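Local coordinates for prolyl endopeptidase (PDB 2BKL), which probably hydrolyses oligopeptides after proline and, more slowly, after alanine, acting as a serine endopeptidase of the prolyl oligopeptidase family, at residues L234-K239 / G370-D375; V254-P259 / D282-L287; S326-H331 / T393-G398. One frame throughout, in Å; residues are numbered along the deposited sequence.

Contact 1. Residues L234-K239 / G370-D375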
loop_
_atom_site.group_PDB
_atom_site.type_symbol
_atom_site.label_atom_id
_atom_site.label_comp_id
_atom_site.label_asym_id
_atom_site.label_seq_id
_atom_site.Cartn_x
_atom_site.Cartn_y
_atom_site.Cartn_z
ATOM N N LEU A 234 19.344 8.102 8.141
ATOM C CA LEU A 234 20.395 8.994 8.633
ATOM C C LEU A 234 19.781 9.932 9.661
ATOM O O LEU A 234 18.727 10.496 9.428
ATOM C CB LEU A 234 21.013 9.817 7.488
ATOM C CG LEU A 234 22.209 10.692 7.885
ATOM C CD1 LEU A 234 23.445 9.864 8.242
ATOM C CD2 LEU A 234 22.555 11.706 6.776
ATOM N N SER A 235 20.452 10.105 10.797
ATOM C CA SER A 235 19.979 11.050 11.789
ATOM C C SER A 235 20.108 12.476 11.265
ATOM O O SER A 235 20.897 12.762 10.383
ATOM C CB SER A 235 20.767 10.890 13.110
ATOM O OG SER A 235 22.128 11.217 12.953
ATOM N N ARG A 236 19.284 13.357 11.815
ATOM C CA ARG A 236 19.343 14.788 11.481
ATOM C C ARG A 236 20.702 15.433 11.601
ATOM O O ARG A 236 21.093 16.228 10.745
ATOM C CB ARG A 236 18.388 15.562 12.371
ATOM C CG ARG A 236 17.023 15.584 11.862
ATOM C CD ARG A 236 16.835 16.321 10.530
ATOM N NE ARG A 236 17.228 17.734 10.473
ATOM C CZ ARG A 236 16.594 18.723 11.106
ATOM N NH1 ARG A 236 15.568 18.455 11.912
ATOM N NH2 ARG A 236 16.980 19.990 10.957
ATOM N N ASP A 237 21.449 15.112 12.647
ATOM C CA ASP A 237 22.773 15.693 12.830
ATOM C C ASP A 237 23.850 15.052 11.958
ATOM O O ASP A 237 25.024 15.439 12.004
ATOM C CB ASP A 237 23.187 15.683 14.325
ATOM C CG ASP A 237 23.193 14.281 14.967
ATOM O OD1 ASP A 237 23.285 13.244 14.262
ATOM O OD2 ASP A 237 23.125 14.147 16.212
ATOM N N GLY A 238 23.459 14.042 11.159
ATOM C CA GLY A 238 24.399 13.369 10.286
ATOM C C GLY A 238 25.362 12.423 10.989
ATOM O O GLY A 238 26.236 11.836 10.367
ATOM N N LYS A 239 25.194 12.249 12.292
ATOM C CA LYS A 239 26.193 11.534 13.071
ATOM C C LYS A 239 25.937 10.036 13.156
ATOM O O LYS A 239 26.836 9.282 13.497
ATOM C CB LYS A 239 26.308 12.117 14.485
ATOM C CG LYS A 239 26.968 13.501 14.530
ATOM C CD LYS A 239 28.423 13.489 14.054
ATOM C CE LYS A 239 29.124 14.840 14.254
ATOM N NZ LYS A 239 29.521 15.449 12.936
ATOM N N GLY A 370 6.553 16.515 11.154
ATOM C CA GLY A 370 7.331 17.719 11.275
ATOM C C GLY A 370 8.787 17.381 11.402
ATOM O O GLY A 370 9.290 16.487 10.725
ATOM N N LEU A 371 9.452 18.099 12.283
ATOM C CA LEU A 371 10.871 17.915 12.500
ATOM C C LEU A 371 11.170 17.988 13.979
ATOM O O LEU A 371 10.439 18.602 14.755
ATOM C CB LEU A 371 11.728 18.956 11.747
ATOM C CG LEU A 371 11.774 18.875 10.227
ATOM C CD1 LEU A 371 12.560 20.028 9.665
ATOM C CD2 LEU A 371 12.361 17.600 9.736
ATOM N N GLU A 372 12.308 17.421 14.360
ATOM C CA GLU A 372 12.676 17.323 15.754
ATOM C C GLU A 372 12.880 18.699 16.416
ATOM O O GLU A 372 12.718 18.835 17.620
ATOM C CB GLU A 372 13.974 16.512 15.916
ATOM C CG GLU A 372 13.871 15.102 15.366
ATOM C CD GLU A 372 14.324 14.961 13.922
ATOM O OE1 GLU A 372 14.183 15.941 13.131
ATOM O OE2 GLU A 372 14.826 13.882 13.535
ATOM N N ASP A 373 13.238 19.692 15.593
ATOM C CA ASP A 373 13.603 21.041 16.033
ATOM C C ASP A 373 12.617 22.089 15.512
ATOM O O ASP A 373 12.959 23.298 15.426
ATOM C CB ASP A 373 15.032 21.376 15.560
ATOM C CG ASP A 373 15.257 21.164 14.059
ATOM O OD1 ASP A 373 14.395 20.650 13.339
ATOM O OD2 ASP A 373 16.341 21.448 13.473
ATOM N N LEU A 374 11.394 21.650 15.202
ATOM C CA LEU A 374 10.296 22.550 14.775
ATOM C C LEU A 374 9.144 22.338 15.742
ATOM O O LEU A 374 8.739 21.202 15.976
ATOM C CB LEU A 374 9.840 22.212 13.359
ATOM C CG LEU A 374 9.904 23.224 12.223
ATOM C CD1 LEU A 374 11.013 24.278 12.389
ATOM C CD2 LEU A 374 10.019 22.481 10.886
ATOM N N ASP A 375 8.579 23.406 16.288
ATOM C CA ASP A 375 7.426 23.300 17.153
ATOM C C ASP A 375 6.121 23.046 16.406
ATOM O O ASP A 375 5.206 22.456 16.969
ATOM C CB ASP A 375 7.267 24.572 17.982
ATOM C CG ASP A 375 6.144 24.462 18.976
ATOM O OD1 ASP A 375 6.246 23.599 19.880
ATOM O OD2 ASP A 375 5.120 25.172 18.909
HETATM O O HOH W 1 17.354 12.758 13.809
#
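Leu371 opens the contact with Arg236, its CB resting 3.9 Å from Arg236 NH1 beside the tip of the long basic chain. The peptide carbonyl of the same leucine receives Leu374 N, which closes a type I turn and places two acidic residues at its corners, a good example of how a tight turn can gather charge on one partner.

The first of these, Glu372, uses OE1 to accept from Arg236 NH1 at 3.1 Å. The acceptor lies in the guanidinium plane, yet the donor comes from above the carboxylate, the two flat groups being inclined. A bend at chi2 (93°) folds the glutamate over the aliphatic part of the arginine, with OE2 3.2 Å from Arg236 CG. Glu372 OE2 also accepts from a water that in turn accepts from Arg236 N, each link 2.8 Å. Glu372 thus engages the guanidinium directly and the backbone N through the water.

Asp373 follows and is gripped end-on by two nitrogens. Arg236 NH1 meets its OD1 at 2.9 Å, almost straight (174°), while NH2 reaches OD2 at 3.0 Å from the syn side along a more bent path. Carboxylate and guanidinium planes stand 62° apart, so this two-point salt bridge is far from coplanar. NH1 thus serves both acids, and their combined charge probably stabilises the protonated guanidinium.

Arg236 sits in a type I turn of its own, Ser235 to Gly238, overlapped by an Asx turn in which Asp237 OD1 accepts from Lys239 N. Trp130 adds a cation-pi contact to the arginine. Both loops join first to second strand in their beta-propeller blades, 229-269 and 364-405, with two blades between them in chain order; Trp280, at the same connection of blade 275-314, packs against all three charged side chains.

Contact 2. Residues V254-P259 / D282-L287; sequences VYWKRP and DRFYVL
One face of the Trp256 indole receives the edge of the Phe284 ring, a T-shaped (edge-to-face) pair with the planes at 87° and the six-membered ring centroids 5.1 Å apart. It lies at the seam between two neighbouring four-stranded blades of the beta-propeller, and illustrates how blades can be joined by aromatic packing where their main chains are far apart: even the closest CA atoms, those of Trp256 and Phe284, are 10.9 Å from each other.

The phenylalanine presents the CE2-CZ edge of its ring. Phe284 CE2 stands above the bond shared by the two indole rings, 3.9 Å from both Trp256 CD2 and Trp256 CE2, and Phe284 CZ lies over the benzene half. The small chi2 of Phe284 (-11°) brings CA nearly into the plane of the ring, which sends an edge rather than a face toward the indole. Phe284 makes two further edge-to-face pairs, with Tyr240 and Phe242 of the tryptophan's own blade, so its ring enters an aromatic cluster. Pro302 touches both members of the central pair, and Val277 and Ala279 pack on Phe284 from strand 275-280.

On strand 251-257, Trp256 is bordered by Phe242 from one neighbouring strand and by Arg265 and Leu267 from the other. Its chi1 of 69° sets CG between the backbone N and the carbonyl carbon, and the indole reaches across toward the next blade. The pair is buried and wholly apolar in its touching atoms.

A charged group lies at the CZ3 edge of the indole. Arg258, extended along its chain and salt-bridged to Glu261, lays the face of its guanidinium against the indole rim, with Trp256 CZ3 over its centre, 4.2 Å above the plane.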
loop_
_atom_site.group_PDB
_atom_site.type_symbol
_atom_site.label_atom_id
_atom_site.label_comp_id
_atom_site.label_asym_id
_atom_site.label_seq_id
_atom_site.Cartn_x
_atom_site.Cartn_y
_atom_site.Cartn_z
ATOM N N VAL A 254 19.184 -4.391 12.681
ATOM C CA VAL A 254 19.612 -3.004 12.597
ATOM C C VAL A 254 21.122 -2.908 12.815
ATOM O O VAL A 254 21.621 -3.392 13.828
ATOM C CB VAL A 254 18.900 -2.095 13.634
ATOM C CG1 VAL A 254 19.326 -0.646 13.428
ATOM C CG2 VAL A 254 17.390 -2.217 13.501
ATOM N N TYR A 255 21.804 -2.290 11.861
ATOM C CA TYR A 255 23.218 -1.938 11.947
ATOM C C TYR A 255 23.360 -0.427 11.966
ATOM O O TYR A 255 22.530 0.312 11.444
ATOM C CB TYR A 255 23.978 -2.525 10.758
ATOM C CG TYR A 255 24.022 -4.048 10.773
ATOM C CD1 TYR A 255 22.965 -4.811 10.271
ATOM C CD2 TYR A 255 25.117 -4.721 11.302
ATOM C CE1 TYR A 255 23.013 -6.202 10.300
ATOM C CE2 TYR A 255 25.170 -6.112 11.316
ATOM C CZ TYR A 255 24.119 -6.844 10.831
ATOM O OH TYR A 255 24.179 -8.230 10.859
ATOM N N TRP A 256 24.435 0.069 12.580
ATOM C CA TRP A 256 24.706 1.486 12.563
ATOM C C TRP A 256 26.183 1.778 12.630
ATOM O O TRP A 256 26.979 0.926 13.001
ATOM C CB TRP A 256 24.012 2.180 13.738
ATOM C CG TRP A 256 24.573 1.849 15.090
ATOM C CD1 TRP A 256 24.360 0.713 15.814
ATOM C CD2 TRP A 256 25.396 2.689 15.903
ATOM N NE1 TRP A 256 25.026 0.783 17.015
ATOM C CE2 TRP A 256 25.663 1.990 17.095
ATOM C CE3 TRP A 256 25.957 3.952 15.730
ATOM C CZ2 TRP A 256 26.453 2.523 18.114
ATOM C CZ3 TRP A 256 26.739 4.480 16.732
ATOM C CH2 TRP A 256 26.973 3.767 17.914
ATOM N N LYS A 257 26.509 2.990 12.230
ATOM C CA LYS A 257 27.836 3.535 12.436
ATOM C C LYS A 257 27.779 5.042 12.427
ATOM O O LYS A 257 26.786 5.652 12.028
ATOM C CB LYS A 257 28.816 3.050 11.386
ATOM C CG LYS A 257 28.590 3.508 9.967
ATOM C CD LYS A 257 29.513 2.664 9.105
ATOM C CE LYS A 257 29.938 3.297 7.874
ATOM N NZ LYS A 257 31.013 2.381 7.349
ATOM N N ARG A 258 28.873 5.643 12.882
ATOM C CA ARG A 258 29.126 7.054 12.636
ATOM C C ARG A 258 29.790 7.091 11.256
ATOM O O ARG A 258 30.693 6.315 10.974
ATOM C CB ARG A 258 30.040 7.659 13.731
ATOM C CG ARG A 258 29.458 7.557 15.160
ATOM C CD ARG A 258 30.281 8.264 16.278
ATOM N NE ARG A 258 29.760 7.962 17.624
ATOM C CZ ARG A 258 29.951 6.822 18.305
ATOM N NH1 ARG A 258 30.684 5.829 17.811
ATOM N NH2 ARG A 258 29.396 6.667 19.505
ATOM N N PRO A 259 29.296 7.915 10.338
ATOM C CA PRO A 259 29.894 7.982 8.999
ATOM C C PRO A 259 31.404 8.206 9.066
ATOM O O PRO A 259 31.850 9.049 9.822
ATOM C CB PRO A 259 29.180 9.182 8.359
ATOM C CG PRO A 259 27.849 9.206 9.030
ATOM C CD PRO A 259 28.103 8.770 10.453
ATOM N N ASP A 282 22.055 12.398 20.338
ATOM C CA ASP A 282 22.915 11.273 20.778
ATOM C C ASP A 282 22.196 10.231 21.626
ATOM O O ASP A 282 22.793 9.503 22.412
ATOM C CB ASP A 282 24.161 11.769 21.514
ATOM C CG ASP A 282 24.992 12.699 20.683
ATOM O OD1 ASP A 282 25.381 12.354 19.551
ATOM O OD2 ASP A 282 25.330 13.822 21.116
ATOM N N ARG A 283 20.878 10.146 21.460
ATOM C CA ARG A 283 20.125 9.025 22.038
ATOM C C ARG A 283 19.354 8.348 20.915
ATOM O O ARG A 283 18.936 8.988 19.978
ATOM C CB ARG A 283 19.126 9.513 23.084
ATOM C CG ARG A 283 19.680 10.472 24.095
ATOM C CD ARG A 283 20.783 9.931 24.923
ATOM N NE ARG A 283 20.317 8.940 25.885
ATOM C CZ ARG A 283 21.090 8.362 26.784
ATOM N NH1 ARG A 283 22.384 8.635 26.831
ATOM N NH2 ARG A 283 20.575 7.480 27.624
ATOM N N PHE A 284 19.193 7.030 20.997
ATOM C CA PHE A 284 18.423 6.266 20.034
ATOM C C PHE A 284 17.084 5.916 20.659
ATOM O O PHE A 284 17.017 5.521 21.828
ATOM C CB PHE A 284 19.121 4.938 19.676
ATOM C CG PHE A 284 20.450 5.053 18.977
ATOM C CD1 PHE A 284 20.949 6.231 18.467
ATOM C CD2 PHE A 284 21.191 3.884 18.784
ATOM C CE1 PHE A 284 22.167 6.243 17.800
ATOM C CE2 PHE A 284 22.430 3.910 18.137
ATOM C CZ PHE A 284 22.895 5.086 17.645
ATOM N N TYR A 285 16.010 6.095 19.884
ATOM C CA TYR A 285 14.654 5.734 20.280
ATOM C C TYR A 285 14.228 4.551 19.426
ATOM O O TYR A 285 14.143 4.662 18.224
ATOM C CB TYR A 285 13.696 6.944 20.161
ATOM C CG TYR A 285 14.171 8.061 21.062
ATOM C CD1 TYR A 285 15.091 8.998 20.611
ATOM C CD2 TYR A 285 13.778 8.120 22.391
ATOM C CE1 TYR A 285 15.608 9.967 21.457
ATOM C CE2 TYR A 285 14.286 9.109 23.259
ATOM C CZ TYR A 285 15.194 10.025 22.773
ATOM O OH TYR A 285 15.717 10.964 23.617
ATOM N N VAL A 286 13.998 3.421 20.067
ATOM C CA VAL A 286 13.791 2.156 19.378
ATOM C C VAL A 286 12.360 1.701 19.603
ATOM O O VAL A 286 11.979 1.402 20.737
ATOM C CB VAL A 286 14.760 1.063 19.882
ATOM C CG1 VAL A 286 14.510 -0.258 19.182
ATOM C CG2 VAL A 286 16.193 1.483 19.702
ATOM N N LEU A 287 11.597 1.633 18.525
ATOM C CA LEU A 287 10.238 1.120 18.542
ATOM C C LEU A 287 10.287 -0.342 18.177
ATOM O O LEU A 287 10.819 -0.698 17.117
ATOM C CB LEU A 287 9.371 1.880 17.522
ATOM C CG LEU A 287 7.971 1.334 17.264
ATOM C CD1 LEU A 287 7.061 1.419 18.493
ATOM C CD2 LEU A 287 7.362 2.067 16.058
#

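Contact 3. Residues S326-H331 / T393-G398; sequences SIVGGH and TSVSTG
Val328 to His331 form a type I' turn, the two-residue connection of a beta-hairpin, between the first two strands of one propeller blade. Val328 and His331 are a hydrogen-bonded pair, joined by Val328 N to His331 O (3.0 Å) and His331 N to Val328 O (2.9 Å), while Gly329 and Gly330 carry the positive phi angles of the bend. Facing it, residues 393-398 leave a strand of the adjacent blade and curl into an ST motif, where Ser394 OG accepts from Thr397 N. Here is a compact case of one valine docking on a hairpin tip.

Val395 does nearly all the touching. With CG1 anti to its backbone N (chi1 177°), that methyl lodges by the turn, 3.4 Å from Val328 O and 3.6 Å from His331 CB. The other branch meets valine across the seam, CG2 of Val395 lying 3.8 Å from CG2 of Val328, the two side chains at about a right angle. Backbone links outside the segments, Gly329 to Leu371 and Val395 to Asp375, hold both partners against the same intervening loop.

The imidazole is fixed beside Val395 CG1 by its own turn: His331 ND1 donates to Gly329 O at 2.9 Å (159°), approaching from above the carbonyl plane.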
loop_
_atom_site.group_PDB
_atom_site.type_symbol
_atom_site.label_atom_id
_atom_site.label_comp_id
_atom_site.label_asym_id
_atom_site.label_seq_id
_atom_site.Cartn_x
_atom_site.Cartn_y
_atom_site.Cartn_z
ATOM N N SER A 326 7.272 9.323 16.109
ATOM C CA SER A 326 8.026 10.389 15.479
ATOM C C SER A 326 8.559 11.345 16.522
ATOM O O SER A 326 7.976 11.515 17.594
ATOM C CB SER A 326 7.190 11.141 14.465
ATOM O OG SER A 326 6.128 11.834 15.085
ATOM N N ILE A 327 9.704 11.938 16.241
ATOM C CA ILE A 327 10.246 12.941 17.121
ATOM C C ILE A 327 9.965 14.293 16.499
ATOM O O ILE A 327 10.475 14.619 15.417
ATOM C CB ILE A 327 11.760 12.752 17.304
ATOM C CG1 ILE A 327 12.083 11.325 17.761
ATOM C CG2 ILE A 327 12.284 13.795 18.276
ATOM C CD1 ILE A 327 13.582 11.025 17.876
ATOM N N VAL A 328 9.107 15.056 17.164
ATOM C CA VAL A 328 8.701 16.371 16.691
ATOM C C VAL A 328 8.736 17.371 17.821
ATOM O O VAL A 328 8.332 17.079 18.943
ATOM C CB VAL A 328 7.290 16.327 16.074
ATOM C CG1 VAL A 328 7.304 15.621 14.742
ATOM C CG2 VAL A 328 6.227 15.715 17.039
ATOM N N GLY A 329 9.286 18.540 17.544
ATOM C CA GLY A 329 9.293 19.599 18.535
ATOM C C GLY A 329 9.860 19.195 19.877
ATOM O O GLY A 329 9.303 19.577 20.912
ATOM N N GLY A 330 10.892 18.372 19.867
ATOM C CA GLY A 330 11.556 17.985 21.116
ATOM C C GLY A 330 10.779 17.005 21.966
ATOM O O GLY A 330 11.093 16.820 23.138
ATOM N N HIS A 331 9.779 16.362 21.365
ATOM C CA HIS A 331 8.885 15.408 22.016
ATOM C C HIS A 331 8.736 14.155 21.149
ATOM O O HIS A 331 9.124 14.132 19.970
ATOM C CB HIS A 331 7.490 16.028 22.191
ATOM C CG HIS A 331 7.415 17.084 23.253
ATOM N ND1 HIS A 331 8.096 18.276 23.162
ATOM C CD2 HIS A 331 6.731 17.132 24.418
ATOM C CE1 HIS A 331 7.870 18.999 24.247
ATOM N NE2 HIS A 331 7.028 18.335 25.021
ATOM N N THR A 393 -0.465 22.007 14.428
ATOM C CA THR A 393 -0.476 21.989 15.876
ATOM C C THR A 393 0.863 22.450 16.424
ATOM O O THR A 393 1.883 22.341 15.757
ATOM C CB THR A 393 -0.795 20.577 16.425
ATOM O OG1 THR A 393 0.359 19.719 16.298
ATOM C CG2 THR A 393 -1.857 19.858 15.629
ATOM N N SER A 394 0.840 22.980 17.638
ATOM C CA SER A 394 2.047 23.244 18.384
ATOM C C SER A 394 2.341 22.061 19.292
ATOM O O SER A 394 1.519 21.637 20.079
ATOM C CB SER A 394 1.881 24.496 19.251
ATOM O OG SER A 394 2.902 24.552 20.244
ATOM N N VAL A 395 3.537 21.521 19.177
ATOM C CA VAL A 395 3.919 20.391 19.994
ATOM C C VAL A 395 4.027 20.810 21.455
ATOM O O VAL A 395 3.603 20.074 22.350
ATOM C CB VAL A 395 5.251 19.768 19.511
ATOM C CG1 VAL A 395 5.678 18.634 20.434
ATOM C CG2 VAL A 395 5.113 19.232 18.104
ATOM N N SER A 396 4.606 21.979 21.691
ATOM C CA SER A 396 4.843 22.453 23.052
ATOM C C SER A 396 3.565 22.833 23.810
ATOM O O SER A 396 3.495 22.573 24.995
ATOM C CB SER A 396 5.836 23.607 23.066
ATOM O OG SER A 396 5.372 24.713 22.354
ATOM N N THR A 397 2.560 23.408 23.135
ATOM C CA THR A 397 1.336 23.877 23.820
ATOM C C THR A 397 0.069 23.066 23.547
ATOM O O THR A 397 -0.908 23.164 24.300
ATOM C CB THR A 397 1.014 25.335 23.469
ATOM O OG1 THR A 397 0.496 25.431 22.139
ATOM C CG2 THR A 397 2.259 26.253 23.521
ATOM N N GLY A 398 0.027 22.341 22.438
ATOM C CA GLY A 398 -1.164 21.624 22.019
ATOM C C GLY A 398 -2.184 22.420 21.237
ATOM O O GLY A 398 -3.232 21.884 20.844
#

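Four consecutive blades of the propeller carry the three contacts. From the N terminus, the chain leaves residues 234-239, passes 254-259, and at 282-287 closes contact 2 across 22 intervening residues, joining the first of these blades to the second. The hairpin 326-331 in the third blade comes next; then 370-375, in the fourth, closes contact 1 over 130 residues, skipping two blades. Contact 2 therefore nests within contact 1. Contact 3 closes last, at 393-398, joining the third blade to the fourth, and crosses contact 1. Asp375 links those two through hydrogen bonds to Ser394 and Ser396, whereas Pro259 packs on Gly238 and Lys239 to join contacts 1 and 2.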